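Local coordinates for protein FAM179B (Mus musculus, PDB 5DN7) that interacts with microtubules and promotes their polymerization through its TOG domains, and takes part in ciliogenesis and the regulation of cilium length, at residues 119-124 against 256-261. Sequence-based numbering, arbitrary orientation.
Sequences NKLVIK and QGFVEY
K124 lies over one face of the F258 ring, joining the first turn of helix 121-138 to a C-terminal hairpin (strands 252-253 and 259-260) laid across the HEAT-repeat solenoid of this TOG domain, the second of the array. The tight part is this lysine-phenylalanine layer. With chi1 at 178°, CG of K124 points opposite the backbone N, and the extended chain beyond carries its methylenes along one side of the ring: CG stands 3.7 Å from F258 CE1, while CE is 3.5 Å from F258 CD1 and makes a CH-pi contact over the face. The ammonium reaches the CB end of the ring, NZ lying 4.2 Å from the F258 ring centroid in an off-centre cation-pi contact, 31° off the ring normal. Q256 CB, from the ring's own loop, covers the opposite face, and the buried ring is thus sandwiched between lysine methylenes and a glutamine CB. With F258 cut back to an alanine, the methylenes and charge of K124 would probably lose their aromatic platform, and a gap would be likely to open beside Q256 CB. The looser side is at the ring edge. There exposed L121 meets it near its plane and about at right angles, CG 3.9 Å from F258 CE2, and brushes poorly ordered Q256, whose OE1 is bonded instead to Q125, one residue past K124 on helix 121-138. No direct hydrogen bond crosses between the segments; one water makes the polar link, accepting from K124 NZ at 2.6 Å and from the backbone V259 N at 3.0 Å.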
loop_
_atom_site.group_PDB
_atom_site.type_symbol
_atom_site.label_atom_id
_atom_site.label_comp_id
_atom_site.label_asym_id
_atom_site.label_seq_id
_atom_site.Cartn_x
_atom_site.Cartn_y
_atom_site.Cartn_z
ATOM N N ASN A 119 -7.009 -9.970 5.807
ATOM C CA ASN A 119 -5.828 -10.801 5.867
ATOM C C ASN A 119 -5.822 -11.908 4.810
ATOM O O ASN A 119 -5.434 -13.037 5.097
ATOM C CB ASN A 119 -5.722 -11.420 7.270
ATOM C CG ASN A 119 -4.353 -11.992 7.548
ATOM O OD1 ASN A 119 -3.344 -11.414 7.144
ATOM N ND2 ASN A 119 -4.304 -13.154 8.208
ATOM N N LYS A 120 -6.264 -11.604 3.598
ATOM C CA LYS A 120 -6.380 -12.647 2.585
ATOM C C LYS A 120 -5.407 -12.419 1.448
ATOM O O LYS A 120 -5.248 -11.293 0.960
ATOM C CB LYS A 120 -7.817 -12.740 2.056
ATOM C CG LYS A 120 -8.814 -13.206 3.127
ATOM C CD LYS A 120 -10.225 -13.287 2.580
ATOM C CE LYS A 120 -11.205 -13.885 3.613
ATOM N NZ LYS A 120 -11.313 -13.073 4.861
ATOM N N LEU A 121 -4.757 -13.497 1.030
ATOM C CA LEU A 121 -3.764 -13.405 -0.008
ATOM C C LEU A 121 -4.333 -12.861 -1.324
ATOM O O LEU A 121 -3.656 -12.082 -1.982
ATOM C CB LEU A 121 -3.101 -14.773 -0.220
ATOM C CG LEU A 121 -1.956 -14.887 -1.226
ATOM C CD1 LEU A 121 -0.914 -15.929 -0.770
ATOM C CD2 LEU A 121 -2.502 -15.260 -2.613
ATOM N N VAL A 122 -5.541 -13.241 -1.738
ATOM C CA VAL A 122 -6.039 -12.718 -3.033
ATOM C C VAL A 122 -6.199 -11.171 -2.991
ATOM O O VAL A 122 -5.831 -10.413 -3.941
ATOM C CB VAL A 122 -7.385 -13.394 -3.456
ATOM C CG1 VAL A 122 -7.139 -14.796 -4.041
ATOM C CG2 VAL A 122 -8.351 -13.449 -2.307
ATOM N N ILE A 123 -6.685 -10.712 -1.842
ATOM C CA ILE A 123 -6.814 -9.298 -1.571
ATOM C C ILE A 123 -5.453 -8.611 -1.650
ATOM O O ILE A 123 -5.282 -7.684 -2.430
ATOM C CB ILE A 123 -7.465 -9.062 -0.198
ATOM C CG1 ILE A 123 -8.903 -9.569 -0.230
ATOM C CG2 ILE A 123 -7.424 -7.594 0.187
ATOM C CD1 ILE A 123 -9.646 -9.174 -1.473
ATOM N N LYS A 124 -4.497 -9.089 -0.858
ATOM C CA LYS A 124 -3.137 -8.561 -0.854
ATOM C C LYS A 124 -2.493 -8.549 -2.258
ATOM O O LYS A 124 -1.787 -7.595 -2.607
ATOM C CB LYS A 124 -2.271 -9.357 0.121
ATOM C CG LYS A 124 -0.831 -8.893 0.151
ATOM C CD LYS A 124 -0.051 -9.534 1.291
ATOM C CE LYS A 124 1.445 -9.294 1.087
ATOM N NZ LYS A 124 2.327 -10.165 1.957
ATOM N N GLN A 256 4.992 -11.847 -6.813
ATOM C CA GLN A 256 3.713 -11.222 -6.497
ATOM C C GLN A 256 3.877 -9.883 -5.778
ATOM O O GLN A 256 2.887 -9.248 -5.414
ATOM C CB GLN A 256 2.852 -12.166 -5.656
ATOM C CG GLN A 256 2.393 -13.413 -6.394
ATOM C CD GLN A 256 2.003 -14.537 -5.455
ATOM O OE1 GLN A 256 0.833 -14.911 -5.368
ATOM N NE2 GLN A 256 2.983 -15.084 -4.747
ATOM N N GLY A 257 5.119 -9.453 -5.572
ATOM C CA GLY A 257 5.365 -8.189 -4.896
ATOM C C GLY A 257 5.272 -8.290 -3.385
ATOM O O GLY A 257 5.302 -7.278 -2.704
ATOM N N PHE A 258 5.172 -9.502 -2.841
ATOM C CA PHE A 258 5.090 -9.657 -1.388
ATOM C C PHE A 258 6.482 -9.588 -0.797
ATOM O O PHE A 258 7.452 -9.941 -1.461
ATOM C CB PHE A 258 4.431 -10.983 -0.981
ATOM C CG PHE A 258 3.051 -11.178 -1.544
ATOM C CD1 PHE A 258 2.376 -10.135 -2.148
ATOM C CD2 PHE A 258 2.428 -12.404 -1.462
ATOM C CE1 PHE A 258 1.111 -10.311 -2.671
ATOM C CE2 PHE A 258 1.161 -12.585 -1.985
ATOM C CZ PHE A 258 0.504 -11.528 -2.593
ATOM N N VAL A 259 6.577 -9.148 0.453
ATOM C CA VAL A 259 7.840 -9.140 1.162
ATOM C C VAL A 259 8.053 -10.462 1.904
ATOM O O VAL A 259 7.212 -10.896 2.686
ATOM C CB VAL A 259 7.925 -7.976 2.174
ATOM C CG1 VAL A 259 9.220 -8.045 2.981
ATOM C CG2 VAL A 259 7.805 -6.622 1.462
ATOM N N GLU A 260 9.197 -11.082 1.663
ATOM C CA GLU A 260 9.652 -12.198 2.472
ATOM C C GLU A 260 10.744 -11.707 3.400
ATOM O O GLU A 260 11.681 -11.058 2.950
ATOM C CB GLU A 260 10.176 -13.338 1.604
ATOM C CG GLU A 260 9.134 -13.969 0.711
ATOM C CD GLU A 260 9.726 -15.049 -0.187
ATOM O OE1 GLU A 260 10.950 -14.994 -0.474
ATOM O OE2 GLU A 260 8.975 -15.972 -0.590
ATOM N N TYR A 261 10.641 -12.034 4.683
ATOM C CA TYR A 261 11.579 -11.525 5.671
ATOM C C TYR A 261 12.854 -12.341 5.688
ATOM O O TYR A 261 12.851 -13.531 5.382
ATOM C CB TYR A 261 10.951 -11.520 7.077
ATOM C CG TYR A 261 9.863 -10.489 7.295
ATOM C CD1 TYR A 261 9.221 -9.865 6.227
ATOM C CD2 TYR A 261 9.504 -10.112 8.580
ATOM C CE1 TYR A 261 8.231 -8.922 6.439
ATOM C CE2 TYR A 261 8.514 -9.182 8.804
ATOM C CZ TYR A 261 7.881 -8.591 7.730
ATOM O OH TYR A 261 6.905 -7.651 7.979
HETATM O O HOH W 1 4.221 -8.320 2.107
#